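PDB 1NFG: D-hydantoinase from Ralstonia pickettii, which probably catalyses the stereospecific hydrolysis of the cyclic amide bond of D-hydantoin derivatives, using two zinc ions in each subunit. Local coordinates for residues Glu398-Gln403 with Gly417-Gly422; Cys92-Gly97 with Ile123-Pro128. All blocks are in the same frame, centred on the assembly; numbering follows the deposited sequence.

Interaction 1 (Glu398-Gln403 with Gly417-Gly422)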
ATOM      1  N   GLU A 398      36.940  18.794 -13.546  1.00 34.86           N
ATOM      2  CA  GLU A 398      35.883  18.525 -14.513  1.00 36.29           C
ATOM      3  C   GLU A 398      36.443  17.687 -15.644  1.00 36.39           C
ATOM      4  O   GLU A 398      37.607  17.823 -16.010  1.00 36.85           O
ATOM      5  CB  GLU A 398      35.306  19.831 -15.049  1.00 37.45           C
ATOM      6  CG  GLU A 398      34.235  20.411 -14.148  1.00 41.22           C
ATOM      7  CD  GLU A 398      33.935  21.857 -14.454  1.00 43.51           C
ATOM      8  OE1 GLU A 398      33.731  22.191 -15.642  1.00 43.51           O
ATOM      9  OE2 GLU A 398      33.900  22.659 -13.496  1.00 46.60           O
ATOM     10  N   MET A 399      35.613  16.818 -16.205  1.00 36.97           N
ATOM     11  CA  MET A 399      36.071  15.935 -17.263  1.00 36.42           C
ATOM     12  C   MET A 399      34.922  15.241 -17.979  1.00 36.24           C
ATOM     13  O   MET A 399      33.842  15.062 -17.417  1.00 36.23           O
ATOM     14  CB  MET A 399      36.995  14.889 -16.645  1.00 36.72           C
ATOM     15  CG  MET A 399      37.114  13.590 -17.399  1.00 38.46           C
ATOM     16  SD  MET A 399      37.614  12.285 -16.265  1.00 40.30           S
ATOM     17  CE  MET A 399      39.340  12.721 -16.019  1.00 42.25           C
ATOM     18  N   VAL A 400      35.160  14.862 -19.229  1.00 35.74           N
ATOM     19  CA  VAL A 400      34.157  14.153 -20.006  1.00 35.34           C
ATOM     20  C   VAL A 400      34.584  12.701 -20.049  1.00 36.45           C
ATOM     21  O   VAL A 400      35.725  12.397 -20.404  1.00 37.87           O
ATOM     22  CB  VAL A 400      34.080  14.652 -21.446  1.00 34.29           C
ATOM     23  CG1 VAL A 400      33.139  13.758 -22.245  1.00 32.26           C
ATOM     24  CG2 VAL A 400      33.605  16.090 -21.469  1.00 33.70           C
ATOM     25  N   ILE A 401      33.677  11.799 -19.695  1.00 36.15           N
ATOM     26  CA  ILE A 401      34.016  10.389 -19.714  1.00 35.41           C
ATOM     27  C   ILE A 401      34.089   9.859 -21.137  1.00 35.16           C
ATOM     28  O   ILE A 401      33.105   9.878 -21.874  1.00 35.05           O
ATOM     29  CB  ILE A 401      33.011   9.557 -18.904  1.00 34.30           C
ATOM     30  CG1 ILE A 401      33.088   9.978 -17.435  1.00 33.67           C
ATOM     31  CG2 ILE A 401      33.315   8.070 -19.062  1.00 33.30           C
ATOM     32  CD1 ILE A 401      32.328   9.087 -16.497  1.00 33.18           C
ATOM     33  N   GLU A 402      35.277   9.405 -21.519  1.00 35.39           N
ATOM     34  CA  GLU A 402      35.505   8.856 -22.848  1.00 35.86           C
ATOM     35  C   GLU A 402      36.210   7.522 -22.673  1.00 34.91           C
ATOM     36  O   GLU A 402      37.158   7.414 -21.892  1.00 34.32           O
ATOM     37  CB  GLU A 402      36.386   9.795 -23.668  1.00 36.98           C
ATOM     38  CG  GLU A 402      35.968  11.244 -23.600  1.00 38.93           C
ATOM     39  CD  GLU A 402      36.961  12.152 -24.287  1.00 41.41           C
ATOM     40  OE1 GLU A 402      36.874  12.305 -25.524  1.00 41.85           O
ATOM     41  OE2 GLU A 402      37.843  12.701 -23.590  1.00 42.66           O
ATOM     42  N   GLN A 403      35.743   6.508 -23.397  1.00 33.63           N
ATOM     43  CA  GLN A 403      36.330   5.178 -23.305  1.00 31.34           C
ATOM     44  C   GLN A 403      37.814   5.205 -23.634  1.00 31.01           C
ATOM     45  O   GLN A 403      38.583   4.406 -23.098  1.00 31.07           O
ATOM     46  CB  GLN A 403      35.608   4.218 -24.244  1.00 29.93           C
ATOM     47  CG  GLN A 403      36.068   2.775 -24.138  1.00 28.75           C
ATOM     48  CD  GLN A 403      36.043   2.262 -22.714  1.00 28.78           C
ATOM     49  OE1 GLN A 403      35.442   2.877 -21.829  1.00 30.35           O
ATOM     50  NE2 GLN A 403      36.687   1.123 -22.485  1.00 27.17           N
ATOM     51  N   GLY A 417      30.500  10.278 -23.028  1.00 35.73           N
ATOM     52  CA  GLY A 417      29.948  11.604 -23.221  1.00 35.53           C
ATOM     53  C   GLY A 417      29.518  12.356 -21.974  1.00 35.46           C
ATOM     54  O   GLY A 417      29.329  13.566 -22.037  1.00 34.91           O
ATOM     55  N   HIS A 418      29.362  11.668 -20.849  1.00 36.43           N
ATOM     56  CA  HIS A 418      28.937  12.345 -19.624  1.00 38.93           C
ATOM     57  C   HIS A 418      29.993  13.281 -19.051  1.00 38.84           C
ATOM     58  O   HIS A 418      31.161  12.911 -18.905  1.00 39.16           O
ATOM     59  CB  HIS A 418      28.538  11.334 -18.538  1.00 41.13           C
ATOM     60  CG  HIS A 418      27.257  10.607 -18.820  1.00 45.51           C
ATOM     61  ND1 HIS A 418      26.221  10.549 -17.911  1.00 46.26           N
ATOM     62  CD2 HIS A 418      26.858   9.878 -19.892  1.00 46.99           C
ATOM     63  CE1 HIS A 418      25.242   9.814 -18.410  1.00 47.71           C
ATOM     64  NE2 HIS A 418      25.602   9.394 -19.611  1.00 47.16           N
ATOM     65  N   LYS A 419      29.574  14.502 -18.732  1.00 38.20           N
ATOM     66  CA  LYS A 419      30.470  15.483 -18.142  1.00 37.87           C
ATOM     67  C   LYS A 419      30.363  15.301 -16.637  1.00 36.13           C
ATOM     68  O   LYS A 419      29.263  15.248 -16.090  1.00 36.53           O
ATOM     69  CB  LYS A 419      30.060  16.904 -18.541  1.00 39.81           C
ATOM     70  CG  LYS A 419      30.212  17.184 -20.036  1.00 44.64           C
ATOM     71  CD  LYS A 419      29.911  18.639 -20.388  1.00 47.73           C
ATOM     72  CE  LYS A 419      28.456  18.993 -20.113  1.00 50.02           C
ATOM     73  NZ  LYS A 419      28.186  20.433 -20.382  1.00 51.36           N
ATOM     74  N   VAL A 420      31.502  15.188 -15.969  1.00 34.64           N
ATOM     75  CA  VAL A 420      31.504  14.989 -14.529  1.00 33.56           C
ATOM     76  C   VAL A 420      32.355  16.010 -13.801  1.00 33.43           C
ATOM     77  O   VAL A 420      33.272  16.598 -14.376  1.00 33.60           O
ATOM     78  CB  VAL A 420      32.025  13.578 -14.162  1.00 33.21           C
ATOM     79  CG1 VAL A 420      31.168  12.536 -14.823  1.00 32.52           C
ATOM     80  CG2 VAL A 420      33.473  13.413 -14.600  1.00 32.11           C
ATOM     81  N   LYS A 421      32.036  16.216 -12.531  1.00 32.77           N
ATOM     82  CA  LYS A 421      32.775  17.140 -11.689  1.00 33.33           C
ATOM     83  C   LYS A 421      33.149  16.329 -10.456  1.00 32.73           C
ATOM     84  O   LYS A 421      32.277  15.901  -9.695  1.00 33.14           O
ATOM     85  CB  LYS A 421      31.897  18.330 -11.305  1.00 33.79           C
ATOM     86  CG  LYS A 421      32.610  19.390 -10.488  1.00 36.00           C
ATOM     87  CD  LYS A 421      31.644  20.488 -10.083  1.00 38.46           C
ATOM     88  CE  LYS A 421      32.284  21.476  -9.126  1.00 40.92           C
ATOM     89  NZ  LYS A 421      31.294  22.476  -8.638  1.00 42.35           N
ATOM     90  N   GLY A 422      34.445  16.105 -10.270  1.00 31.55           N
ATOM     91  CA  GLY A 422      34.906  15.313  -9.143  1.00 31.68           C
ATOM     92  C   GLY A 422      35.516  14.043  -9.704  1.00 31.59           C
ATOM     93  O   GLY A 422      34.799  13.135 -10.135  1.00 31.57           O
TER

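Interaction 2 (Cys92-Gly97 with Ile123-Pro128)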
ATOM      1  N   CYS A  92      31.958 -15.673  -8.183  1.00 25.11           N
ATOM      2  CA  CYS A  92      32.605 -16.915  -8.574  1.00 26.64           C
ATOM      3  C   CYS A  92      31.487 -17.814  -9.091  1.00 26.48           C
ATOM      4  O   CYS A  92      30.587 -18.198  -8.338  1.00 25.52           O
ATOM      5  CB  CYS A  92      33.288 -17.551  -7.359  1.00 28.25           C
ATOM      6  SG  CYS A  92      33.977 -19.200  -7.644  1.00 27.79           S
ATOM      7  N   GLN A  93      31.547 -18.149 -10.375  1.00 27.44           N
ATOM      8  CA  GLN A  93      30.505 -18.960 -10.995  1.00 28.54           C
ATOM      9  C   GLN A  93      30.771 -20.457 -11.129  1.00 27.42           C
ATOM     10  O   GLN A  93      31.758 -20.875 -11.733  1.00 27.82           O
ATOM     11  CB  GLN A  93      30.173 -18.391 -12.376  1.00 29.19           C
ATOM     12  CG  GLN A  93      28.911 -18.978 -12.973  1.00 33.44           C
ATOM     13  CD  GLN A  93      28.526 -18.313 -14.273  1.00 36.46           C
ATOM     14  OE1 GLN A  93      29.220 -18.447 -15.280  1.00 39.08           O
ATOM     15  NE2 GLN A  93      27.418 -17.581 -14.257  1.00 38.25           N
ATOM     16  N   GLN A  94      29.869 -21.262 -10.574  1.00 26.18           N
ATOM     17  CA  GLN A  94      29.981 -22.716 -10.660  1.00 25.73           C
ATOM     18  C   GLN A  94      29.706 -23.155 -12.093  1.00 25.79           C
ATOM     19  O   GLN A  94      28.996 -22.479 -12.834  1.00 25.03           O
ATOM     20  CB  GLN A  94      28.967 -23.387  -9.726  1.00 24.65           C
ATOM     21  CG  GLN A  94      28.675 -24.846 -10.043  1.00 24.50           C
ATOM     22  CD  GLN A  94      27.474 -25.378  -9.277  1.00 26.84           C
ATOM     23  OE1 GLN A  94      26.435 -24.724  -9.211  1.00 29.23           O
ATOM     24  NE2 GLN A  94      27.605 -26.570  -8.704  1.00 26.56           N
ATOM     25  N   ASP A  95      30.291 -24.282 -12.484  1.00 27.45           N
ATOM     26  CA  ASP A  95      30.083 -24.830 -13.819  1.00 27.39           C
ATOM     27  C   ASP A  95      29.164 -26.024 -13.641  1.00 26.93           C
ATOM     28  O   ASP A  95      29.353 -26.819 -12.723  1.00 26.29           O
ATOM     29  CB  ASP A  95      31.409 -25.272 -14.426  1.00 28.30           C
ATOM     30  CG  ASP A  95      32.307 -24.105 -14.760  1.00 31.05           C
ATOM     31  OD1 ASP A  95      31.938 -23.312 -15.652  1.00 30.11           O
ATOM     32  OD2 ASP A  95      33.380 -23.974 -14.128  1.00 34.96           O
ATOM     33  N   ARG A  96      28.161 -26.146 -14.501  1.00 28.07           N
ATOM     34  CA  ARG A  96      27.226 -27.260 -14.386  1.00 30.98           C
ATOM     35  C   ARG A  96      27.958 -28.602 -14.350  1.00 29.89           C
ATOM     36  O   ARG A  96      28.826 -28.876 -15.177  1.00 27.65           O
ATOM     37  CB  ARG A  96      26.233 -27.234 -15.546  1.00 33.50           C
ATOM     38  CG  ARG A  96      25.189 -28.339 -15.504  1.00 40.93           C
ATOM     39  CD  ARG A  96      24.420 -28.359 -16.810  1.00 48.73           C
ATOM     40  NE  ARG A  96      25.318 -28.062 -17.929  1.00 57.87           N
ATOM     41  CZ  ARG A  96      24.970 -28.070 -19.215  1.00 61.65           C
ATOM     42  NH1 ARG A  96      23.725 -28.370 -19.576  1.00 64.06           N
ATOM     43  NH2 ARG A  96      25.870 -27.765 -20.145  1.00 62.15           N
ATOM     44  N   GLY A  97      27.614 -29.429 -13.375  1.00 30.33           N
ATOM     45  CA  GLY A  97      28.253 -30.724 -13.271  1.00 32.11           C
ATOM     46  C   GLY A  97      29.520 -30.733 -12.438  1.00 33.44           C
ATOM     47  O   GLY A  97      30.069 -31.799 -12.154  1.00 34.37           O
ATOM     48  N   ILE A 123      29.578 -16.821  -4.124  1.00 23.71           N
ATOM     49  CA  ILE A 123      29.514 -18.082  -4.839  1.00 23.55           C
ATOM     50  C   ILE A 123      28.158 -18.266  -5.525  1.00 24.13           C
ATOM     51  O   ILE A 123      27.111 -18.227  -4.872  1.00 25.23           O
ATOM     52  CB  ILE A 123      29.799 -19.278  -3.898  1.00 22.32           C
ATOM     53  CG1 ILE A 123      29.834 -20.575  -4.715  1.00 21.74           C
ATOM     54  CG2 ILE A 123      28.754 -19.336  -2.789  1.00 21.69           C
ATOM     55  CD1 ILE A 123      30.779 -20.520  -5.920  1.00 17.44           C
ATOM     56  N   ILE A 124      28.182 -18.438  -6.846  1.00 22.86           N
ATOM     57  CA  ILE A 124      26.956 -18.654  -7.604  1.00 22.08           C
ATOM     58  C   ILE A 124      26.655 -20.143  -7.663  1.00 23.59           C
ATOM     59  O   ILE A 124      27.497 -20.935  -8.079  1.00 24.82           O
ATOM     60  CB  ILE A 124      27.064 -18.177  -9.057  1.00 20.36           C
ATOM     61  CG1 ILE A 124      27.166 -16.658  -9.117  1.00 19.64           C
ATOM     62  CG2 ILE A 124      25.849 -18.647  -9.832  1.00 20.41           C
ATOM     63  CD1 ILE A 124      27.126 -16.107 -10.519  1.00 16.87           C
ATOM     64  N   VAL A 125      25.451 -20.517  -7.249  1.00 23.47           N
ATOM     65  CA  VAL A 125      25.032 -21.908  -7.277  1.00 22.32           C
ATOM     66  C   VAL A 125      23.997 -22.090  -8.389  1.00 23.57           C
ATOM     67  O   VAL A 125      22.841 -21.704  -8.232  1.00 23.53           O
ATOM     68  CB  VAL A 125      24.402 -22.312  -5.944  1.00 20.65           C
ATOM     69  CG1 VAL A 125      23.978 -23.768  -5.983  1.00 20.31           C
ATOM     70  CG2 VAL A 125      25.384 -22.070  -4.824  1.00 22.20           C
ATOM     71  N   LEU A 126      24.413 -22.660  -9.516  1.00 23.97           N
ATOM     72  CA  LEU A 126      23.493 -22.886 -10.622  1.00 24.05           C
ATOM     73  C   LEU A 126      23.260 -24.372 -10.940  1.00 25.66           C
ATOM     74  O   LEU A 126      22.621 -24.708 -11.938  1.00 27.13           O
ATOM     75  CB  LEU A 126      23.973 -22.134 -11.868  1.00 21.98           C
ATOM     76  CG  LEU A 126      25.449 -22.197 -12.257  1.00 23.85           C
ATOM     77  CD1 LEU A 126      25.849 -23.620 -12.635  1.00 23.62           C
ATOM     78  CD2 LEU A 126      25.683 -21.247 -13.420  1.00 21.82           C
ATOM     79  N   ASP A 127      23.768 -25.256 -10.085  1.00 24.87           N
ATOM     80  CA  ASP A 127      23.598 -26.694 -10.265  1.00 25.25           C
ATOM     81  C   ASP A 127      23.514 -27.285  -8.863  1.00 25.88           C
ATOM     82  O   ASP A 127      24.438 -27.951  -8.390  1.00 24.77           O
ATOM     83  CB  ASP A 127      24.782 -27.282 -11.041  1.00 26.73           C
ATOM     84  CG  ASP A 127      24.618 -28.768 -11.324  1.00 28.56           C
ATOM     85  OD1 ASP A 127      23.463 -29.233 -11.418  1.00 29.30           O
ATOM     86  OD2 ASP A 127      25.642 -29.472 -11.465  1.00 29.80           O
ATOM     87  N   PRO A 128      22.378 -27.049  -8.186  1.00 26.38           N
ATOM     88  CA  PRO A 128      22.013 -27.467  -6.827  1.00 26.62           C
ATOM     89  C   PRO A 128      22.032 -28.951  -6.505  1.00 27.96           C
ATOM     90  O   PRO A 128      21.039 -29.494  -6.019  1.00 29.30           O
ATOM     91  CB  PRO A 128      20.625 -26.869  -6.656  1.00 24.43           C
ATOM     92  CG  PRO A 128      20.065 -27.009  -8.008  1.00 24.17           C
ATOM     93  CD  PRO A 128      21.192 -26.520  -8.885  1.00 24.90           C
TER

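Interaction 1 (Glu398-Gln403 with Gly417-Gly422)
Ile401, just past the end of its strand, meets Val420, their side chains running at about a right angle. The tip of the isoleucine, CD1, lies 4.0 Å from Val420 CG1, which sits anti to its own carbonyl carbon (chi1 -58°). The same torsion puts the other methyl, CG2, between the backbone N and the carbonyl carbon, on the side of Met399, whose carbonyl O is its nearest neighbour across the contact. Met346 of helix 343-352 touches both Ile401 and Val420, so the helix packs against this apolar patch.

The other face belongs to Glu398, Val400, Lys419 and Lys421 and is largely solvent-exposed. Here the chains touch through their aliphatic parts and cross at a slant: Val400 CG2 is 3.8 Å from Lys419 CG, and Glu398 CG is 4.1 Å from Lys421 CG. Both lysines then carry their amines away from the opposite strand. Glu398 OE2 and Lys421 NZ stay 5.5 Å apart, not in contact, though their opposite charges may attract weakly.

Beneath the side chains, Met399 and Val420 form a hydrogen-bonded pair, with Val420 N giving a nearly straight bond to Met399 O (2.8 Å). Ile401 N to His418 O and Gly417 N to Ile401 O carry the ladder past the regular strands. The arrangement is an antiparallel beta ladder at the ends of strands 390-400 and 419-429, with Val420 packed against helix 343-352 and Glu398, Val400 and Lys419 facing solvent.

Interaction 2 (Cys92-Gly97 with Ile123-Pro128)
Gln94 reaches across to Leu126 and Asp127 where two neighbouring parallel strands of the TIM barrel, 85-93 and 118-124, run out into loops; helix 100-111 makes the beta-alpha-beta crossover between them.

Backbone pairing is brief. Ile124 N donates to Cys92 O (2.8 Å), and a weak bond from Gln94 N to Ile124 O follows as the strands end.

Nonpolar side chains make the van der Waals contacts. Ile123 CD1 rests 3.9 Å from Cys92 SG, on the face where Cys92 also meets Ala103 and Trp107 of helix 100-111. On the opposite face of the strands Ile124 CD1 approaches Gln93, and Leu126 CD2, from the loop beyond, meets the methylene part of the same side chain at about a right angle; Ile124 is also about 5 Å, side chain to side chain, from the zinc ligand His59.

Polar side chains take over beyond the strands. With CG anti to the backbone N (chi1 161°), Gln94 extends its amide to the other loop, where OE1 accepts from Leu126 N (2.9 Å) and, weakly, from Asp127 N. NE2 bonds to His98 O and weakly to Asp127 O, so both ends of this buried amide are held. Asp127 returns the grip: its OD2 receives Gly97 N at 2.7 Å, from above the carboxylate plane.

Overall arrangement
Both contacts join neighbouring strands near their ends, but they use different strands, although strand 48-58 pairs with both 85-93 and 390-400, and lie on opposite sides of the chain's centre, their nearest atoms about 22 Å apart. Interaction 1 is antiparallel and mostly at the surface: backbone bonds do the joining, one small apolar patch is buried, and the lysine ends lead away from the facing strand, far from the annotated sites. Interaction 2 is parallel, more buried and close to the metal centre, with Ile124 about 7 Å from a zinc ion by its side chain. There the backbone pairing stops early and side chains, an amide and a carboxylate, bind the loops together.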